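Local coordinates for secreted protein ESXB (PDB 4J10) that is of unknown function but belongs to the secreted WXG100 (EsxAB) family, whose small helical-hairpin proteins are probably exported through a type VII-like pathway, at residues E57-Q60 against S61-M65; G48-Q51 against A52-G56; I82-K85 against F86-T89. One frame throughout, in Å; residues are numbered along the deposited sequence.

Interaction 1 (E57-Q60 against S61-M65); sequences EFIQ and SKQAM
The phenyl ring of F58 meets S61 and K62 obliquely: OG of S61 lies 3.5 Å from ring atom CD1, and CD of K62 comes to 4.3 Å from CE2. A second flat group, the amide of Q63, has its NE2 3.8 Å from CG2 of I59 where the two side chains run askew. All of this belongs to two successive turns of helix 48-90, the second helix of the WXG100 hairpin, whose different faces meet different partners. On the inner side, F58 packs on I32, L35 and E36 of helix 11-41, and the extended chain of K62 carries NZ to a salt bridge with E36. On another side, S61 and Q60 pack on I71 of the second subunit, and A64 on A64 of that subunit, so the same short piece of helix faces its own hairpin partner and the second subunit. Backbone bonds from S61 N to E57 O and from Q63 N to I59 O keep the regular spacing. Extra grip falls on F58 O, which accepts two donors: K62 N at 2.9 Å, the usual helical bond, and a serine hydroxyl bent back on its own helix. With chi1 at 83°, S61 OG stands between its own N and carbonyl carbon and reaches F58 O at 2.8 Å, in the carbonyl plane and on a lone pair.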
loop_
_atom_site.group_PDB
_atom_site.type_symbol
_atom_site.label_atom_id
_atom_site.label_comp_id
_atom_site.label_asym_id
_atom_site.label_seq_id
_atom_site.Cartn_x
_atom_site.Cartn_y
_atom_site.Cartn_z
ATOM N N GLU A 57 0.260 8.405 -15.420
ATOM C CA GLU A 57 1.055 8.184 -14.219
ATOM C C GLU A 57 0.232 7.512 -13.138
ATOM O O GLU A 57 0.692 6.562 -12.486
ATOM C CB GLU A 57 1.646 9.502 -13.726
ATOM C CG GLU A 57 2.780 9.999 -14.604
ATOM C CD GLU A 57 3.091 11.462 -14.381
ATOM O OE1 GLU A 57 4.024 11.975 -15.035
ATOM O OE2 GLU A 57 2.402 12.098 -13.557
ATOM N N PHE A 58 -0.993 7.988 -12.940
ATOM C CA PHE A 58 -1.849 7.345 -11.961
ATOM C C PHE A 58 -2.086 5.862 -12.265
ATOM O O PHE A 58 -2.073 5.038 -11.350
ATOM C CB PHE A 58 -3.190 8.056 -11.770
ATOM C CG PHE A 58 -4.061 7.357 -10.778
ATOM C CD1 PHE A 58 -3.765 7.429 -9.421
ATOM C CD2 PHE A 58 -5.131 6.572 -11.189
ATOM C CE1 PHE A 58 -4.530 6.750 -8.487
ATOM C CE2 PHE A 58 -5.904 5.883 -10.244
ATOM C CZ PHE A 58 -5.594 5.981 -8.894
ATOM N N ILE A 59 -2.307 5.529 -13.534
ATOM C CA ILE A 59 -2.484 4.137 -13.937
ATOM C C ILE A 59 -1.268 3.290 -13.568
ATOM O O ILE A 59 -1.411 2.140 -13.155
ATOM C CB ILE A 59 -2.799 4.007 -15.438
ATOM C CG1 ILE A 59 -4.195 4.554 -15.727
ATOM C CG2 ILE A 59 -2.691 2.547 -15.889
ATOM C CD1 ILE A 59 -5.293 3.862 -14.961
ATOM N N GLN A 60 -0.075 3.864 -13.689
ATOM C CA GLN A 60 1.126 3.170 -13.229
ATOM C C GLN A 60 1.038 2.822 -11.745
ATOM O O GLN A 60 1.379 1.708 -11.348
ATOM C CB GLN A 60 2.376 4.009 -13.468
ATOM C CG GLN A 60 2.869 4.012 -14.890
ATOM C CD GLN A 60 4.292 4.510 -14.983
ATOM O OE1 GLN A 60 5.226 3.725 -15.142
ATOM N NE2 GLN A 60 4.469 5.820 -14.872
ATOM N N SER A 61 0.590 3.769 -10.929
ATOM C CA SER A 61 0.498 3.530 -9.491
ATOM C C SER A 61 -0.567 2.470 -9.197
ATOM O O SER A 61 -0.388 1.620 -8.327
ATOM C CB SER A 61 0.233 4.837 -8.726
ATOM O OG SER A 61 -1.144 5.192 -8.702
ATOM N N LYS A 62 -1.655 2.503 -9.954
ATOM C CA LYS A 62 -2.751 1.560 -9.766
ATOM C C LYS A 62 -2.290 0.149 -10.114
ATOM O O LYS A 62 -2.652 -0.817 -9.437
ATOM C CB LYS A 62 -3.969 1.986 -10.603
ATOM C CG LYS A 62 -5.235 1.158 -10.361
ATOM C CD LYS A 62 -6.402 1.740 -11.141
ATOM C CE LYS A 62 -7.691 0.992 -10.880
ATOM N NZ LYS A 62 -8.801 1.569 -11.698
ATOM N N GLN A 63 -1.474 0.021 -11.156
ATOM C CA GLN A 63 -0.927 -1.279 -11.523
ATOM C C GLN A 63 -0.008 -1.844 -10.427
ATOM O O GLN A 63 -0.049 -3.040 -10.154
ATOM C CB GLN A 63 -0.242 -1.205 -12.891
ATOM C CG GLN A 63 -1.242 -1.109 -14.036
ATOM C CD GLN A 63 -0.615 -0.632 -15.329
ATOM O OE1 GLN A 63 0.447 -0.010 -15.322
ATOM N NE2 GLN A 63 -1.275 -0.913 -16.446
ATOM N N ALA A 64 0.793 -0.996 -9.792
ATOM C CA ALA A 64 1.649 -1.450 -8.703
ATOM C C ALA A 64 0.785 -1.921 -7.546
ATOM O O ALA A 64 1.075 -2.930 -6.904
ATOM C CB ALA A 64 2.572 -0.339 -8.241
HETATM N N MSE A 65 -0.281 -1.177 -7.308
HETATM C CA MSE A 65 -1.205 -1.482 -6.243
HETATM C C MSE A 65 -1.946 -2.796 -6.489
HETATM O O MSE A 65 -2.245 -3.536 -5.553
HETATM C CB MSE A 65 -2.167 -0.314 -6.095
HETATM C CG MSE A 65 -3.097 -0.419 -4.943
HETATM SE SE MSE A 65 -2.338 -0.758 -3.179
HETATM C CE MSE A 65 -0.430 -0.283 -3.200
#

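Interaction 2 (G48-Q51 against A52-G56); sequences GATQ and AKFRG
T50 and F54 lie side by side, one turn apart, and make the tight apolar part of this contact. The methyl CG2 of T50, anti to the backbone N, approaches the edge of the F54 ring within its plane, 3.8 Å from CE2. The carbonyl O of T50 lies at the same ring's edge, 3.2 Å from CD2, while it also accepts the nearly straight bond from F54 N (170°). W46 meets the F54 ring with planes about 20° apart, and I82 of the second subunit packs on both T50 and F54. A polar pair, Q51 and R55, is close too but not bonded to each other: NE2 of Q51 and NH2 of R55 are 3.7 Å apart, with amide and guanidinium planes turned 73° against each other. Their partners lie elsewhere in the chain. Q51 is bent at chi2, which brings OE1 to W46 NE1 and NE2 to the carbonyl of I39, so the buried amide uses both ends; R55 NH2 forms a salt bridge with E43 and a hydrogen bond with N40. The solvent side is looser by comparison. G48, A49, A52 and K53 are exposed and joined across the turn mainly by backbone, A52 N to G48 O at 2.9 Å and K53 N to A49 O at 3.2 Å, while the lysine chain runs outward. Tight on one side and plain on the other, the first turns of helix 48-90 begin at the glycine of the W46-to-G48 signature (W-X-G) that gives the WXG100 family its name and sit where the hairpin bends.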
loop_
_atom_site.group_PDB
_atom_site.type_symbol
_atom_site.label_atom_id
_atom_site.label_comp_id
_atom_site.label_asym_id
_atom_site.label_seq_id
_atom_site.Cartn_x
_atom_site.Cartn_y
_atom_site.Cartn_z
ATOM N N GLY A 48 -6.665 18.652 -22.027
ATOM C CA GLY A 48 -6.717 17.208 -22.146
ATOM C C GLY A 48 -5.353 16.546 -22.094
ATOM O O GLY A 48 -5.204 15.481 -21.510
ATOM N N ALA A 49 -4.354 17.177 -22.705
ATOM C CA ALA A 49 -2.997 16.633 -22.700
ATOM C C ALA A 49 -2.418 16.559 -21.286
ATOM O O ALA A 49 -1.702 15.613 -20.945
ATOM C CB ALA A 49 -2.097 17.453 -23.607
ATOM N N THR A 50 -2.725 17.561 -20.466
ATOM C CA THR A 50 -2.273 17.570 -19.079
ATOM C C THR A 50 -2.973 16.468 -18.296
ATOM O O THR A 50 -2.338 15.728 -17.541
ATOM C CB THR A 50 -2.534 18.928 -18.399
ATOM O OG1 THR A 50 -1.970 19.984 -19.191
ATOM C CG2 THR A 50 -1.913 18.946 -17.004
ATOM N N GLN A 51 -4.285 16.358 -18.477
ATOM C CA GLN A 51 -5.046 15.309 -17.812
ATOM C C GLN A 51 -4.524 13.923 -18.190
ATOM O O GLN A 51 -4.418 13.044 -17.338
ATOM C CB GLN A 51 -6.538 15.419 -18.145
ATOM C CG GLN A 51 -7.397 14.332 -17.506
ATOM C CD GLN A 51 -7.456 14.424 -15.995
ATOM O OE1 GLN A 51 -7.040 15.422 -15.399
ATOM N NE2 GLN A 51 -7.980 13.382 -15.363
ATOM N N ALA A 52 -4.187 13.746 -19.466
ATOM C CA ALA A 52 -3.688 12.468 -19.964
ATOM C C ALA A 52 -2.379 12.056 -19.292
ATOM O O ALA A 52 -2.182 10.881 -18.969
ATOM C CB ALA A 52 -3.528 12.508 -21.477
ATOM N N LYS A 53 -1.492 13.024 -19.085
ATOM C CA LYS A 53 -0.215 12.773 -18.430
ATOM C C LYS A 53 -0.424 12.265 -17.008
ATOM O O LYS A 53 0.174 11.266 -16.600
ATOM C CB LYS A 53 0.645 14.041 -18.425
ATOM C CG LYS A 53 1.945 13.892 -17.646
ATOM C CD LYS A 53 2.781 15.164 -17.681
ATOM C CE LYS A 53 2.068 16.321 -16.997
ATOM N NZ LYS A 53 3.007 17.433 -16.668
ATOM N N PHE A 54 -1.280 12.947 -16.253
ATOM C CA PHE A 54 -1.591 12.522 -14.894
ATOM C C PHE A 54 -2.365 11.212 -14.834
ATOM O O PHE A 54 -2.141 10.406 -13.937
ATOM C CB PHE A 54 -2.335 13.629 -14.145
ATOM C CG PHE A 54 -1.445 14.746 -13.707
ATOM C CD1 PHE A 54 -0.708 14.637 -12.537
ATOM C CD2 PHE A 54 -1.331 15.895 -14.462
ATOM C CE1 PHE A 54 0.126 15.659 -12.133
ATOM C CE2 PHE A 54 -0.498 16.919 -14.059
ATOM C CZ PHE A 54 0.231 16.796 -12.890
ATOM N N ARG A 55 -3.265 10.993 -15.787
ATOM C CA ARG A 55 -3.981 9.721 -15.832
ATOM C C ARG A 55 -2.996 8.587 -16.065
ATOM O O ARG A 55 -3.078 7.548 -15.410
ATOM C CB ARG A 55 -5.031 9.722 -16.939
ATOM C CG ARG A 55 -5.773 8.394 -17.073
ATOM C CD ARG A 55 -6.695 8.143 -15.892
ATOM N NE ARG A 55 -7.787 9.113 -15.844
ATOM C CZ ARG A 55 -8.712 9.163 -14.888
ATOM N NH1 ARG A 55 -8.691 8.295 -13.886
ATOM N NH2 ARG A 55 -9.663 10.087 -14.936
ATOM N N GLY A 56 -2.058 8.795 -16.988
ATOM C CA GLY A 56 -1.084 7.769 -17.327
ATOM C C GLY A 56 -0.243 7.391 -16.120
ATOM O O GLY A 56 -0.061 6.206 -15.815
#

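Interaction 3 (I82-K85 against F86-T89); sequences IADK and FRNT
F86 presents one face of its ring to I82, whose CG2 sits over it in a CH-pi contact, 3.9 Å from the ring centroid and offset toward the rim. The chi1 of F86, -80°, turns the ring back along the helix to lie beside the isoleucine, and the K85 side chain runs askew to the ring, its CE 4.1 Å from CE1. R87 comes next. Its backbone N bonds A83 O, and its NE reaches D84 indirectly: one water accepts from R87 NE at 2.7 Å and donates to D84 OD1 at 2.7 Å. D84 also has a salt bridge to K80, and R87 one to E15, though NH2 of R87 is less securely placed. In the WXG100 hairpin this stretch of helix 48-90 lies against the start of helix 11-41, with I82 and A83 on L14 and F86 on P11. N88 follows, exposed; its N bonds D84 O at 2.9 Å and only weakly K85 O. Last is T89, whose chi1 of 53° turns the hydroxyl back to K85 O: OG1 bonds it at 2.6 Å, while the bond from T89 N to K85 O is weak at 3.1 Å.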
loop_
_atom_site.group_PDB
_atom_site.type_symbol
_atom_site.label_atom_id
_atom_site.label_comp_id
_atom_site.label_asym_id
_atom_site.label_seq_id
_atom_site.Cartn_x
_atom_site.Cartn_y
_atom_site.Cartn_z
ATOM N N ILE A 82 -1.762 -22.008 8.161
ATOM C CA ILE A 82 -0.911 -22.548 9.213
ATOM C C ILE A 82 -1.645 -22.526 10.551
ATOM O O ILE A 82 -1.541 -23.472 11.334
ATOM C CB ILE A 82 0.445 -21.832 9.308
ATOM C CG1 ILE A 82 1.235 -22.036 8.024
ATOM C CG2 ILE A 82 1.244 -22.371 10.505
ATOM C CD1 ILE A 82 2.455 -21.158 7.922
ATOM N N ALA A 83 -2.398 -21.461 10.814
ATOM C CA ALA A 83 -3.212 -21.411 12.031
ATOM C C ALA A 83 -4.162 -22.604 12.111
ATOM O O ALA A 83 -4.262 -23.266 13.146
ATOM C CB ALA A 83 -3.990 -20.106 12.090
ATOM N N ASP A 84 -4.836 -22.898 10.998
ATOM C CA ASP A 84 -5.744 -24.037 10.919
ATOM C C ASP A 84 -5.025 -25.361 11.170
ATOM O O ASP A 84 -5.529 -26.230 11.882
ATOM C CB ASP A 84 -6.458 -24.054 9.557
ATOM C CG ASP A 84 -7.485 -22.950 9.427
ATOM O OD1 ASP A 84 -7.911 -22.419 10.475
ATOM O OD2 ASP A 84 -7.863 -22.610 8.295
ATOM N N LYS A 85 -3.843 -25.514 10.582
ATOM C CA LYS A 85 -3.068 -26.733 10.758
ATOM C C LYS A 85 -2.690 -26.910 12.227
ATOM O O LYS A 85 -2.777 -28.010 12.772
ATOM C CB LYS A 85 -1.818 -26.705 9.885
ATOM C CG LYS A 85 -0.959 -27.945 9.999
ATOM C CD LYS A 85 0.313 -27.812 9.176
ATOM C CE LYS A 85 1.366 -27.015 9.930
ATOM N NZ LYS A 85 2.237 -26.222 9.014
ATOM N N PHE A 86 -2.293 -25.818 12.870
ATOM C CA PHE A 86 -1.964 -25.858 14.289
ATOM C C PHE A 86 -3.162 -26.272 15.123
ATOM O O PHE A 86 -3.039 -27.100 16.023
ATOM C CB PHE A 86 -1.473 -24.491 14.761
ATOM C CG PHE A 86 -0.044 -24.205 14.416
ATOM C CD1 PHE A 86 0.661 -25.029 13.554
ATOM C CD2 PHE A 86 0.594 -23.107 14.956
ATOM C CE1 PHE A 86 1.985 -24.761 13.242
ATOM C CE2 PHE A 86 1.918 -22.834 14.654
ATOM C CZ PHE A 86 2.611 -23.664 13.794
ATOM N N ARG A 87 -4.324 -25.710 14.825
ATOM C CA ARG A 87 -5.522 -26.021 15.591
ATOM C C ARG A 87 -5.979 -27.462 15.417
ATOM O O ARG A 87 -6.471 -28.078 16.356
ATOM C CB ARG A 87 -6.665 -25.084 15.223
ATOM C CG ARG A 87 -7.896 -25.266 16.099
ATOM C CD ARG A 87 -8.617 -23.954 16.263
ATOM N NE ARG A 87 -8.200 -23.016 15.231
ATOM C CZ ARG A 87 -8.013 -21.717 15.437
ATOM N NH1 ARG A 87 -8.213 -21.195 16.636
ATOM N NH2 ARG A 87 -7.629 -20.947 14.436
ATOM N N ASN A 88 -5.808 -28.000 14.217
ATOM C CA ASN A 88 -6.321 -29.327 13.911
ATOM C C ASN A 88 -5.384 -30.449 14.310
ATOM O O ASN A 88 -5.791 -31.606 14.383
ATOM C CB ASN A 88 -6.652 -29.422 12.423
ATOM C CG ASN A 88 -7.903 -28.653 12.058
ATOM O OD1 ASN A 88 -8.927 -28.758 12.736
ATOM N ND2 ASN A 88 -7.834 -27.878 10.978
ATOM N N THR A 89 -4.136 -30.106 14.600
ATOM C CA THR A 89 -3.160 -31.108 15.013
ATOM C C THR A 89 -2.902 -31.084 16.522
ATOM O O THR A 89 -2.250 -31.978 17.066
ATOM C CB THR A 89 -1.847 -30.975 14.222
ATOM O OG1 THR A 89 -1.362 -29.630 14.316
ATOM C CG2 THR A 89 -2.083 -31.310 12.759
HETATM O O HOH W 1 -8.867 -23.591 12.730
#

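From the N terminus the chain runs through helix 11-41, bends, and enters helix 48-90, which holds all three contacts in series: interaction 2 first, interaction 1 directly after it, interaction 3 much later. None closes a loop, since each joins residues three or four apart along a continuous helix, and none nests in or crosses another. The centres of interactions 1 and 2 are 14 Å apart, those of 2 and 3 50 Å. All three meet helix 11-41: interaction 2 at its C-terminal end, interaction 1 in its later half, interaction 3 near its start. Across the dimer the two ends of helix 48-90 meet: T50 and F54 of one chain pack on I82 of the other.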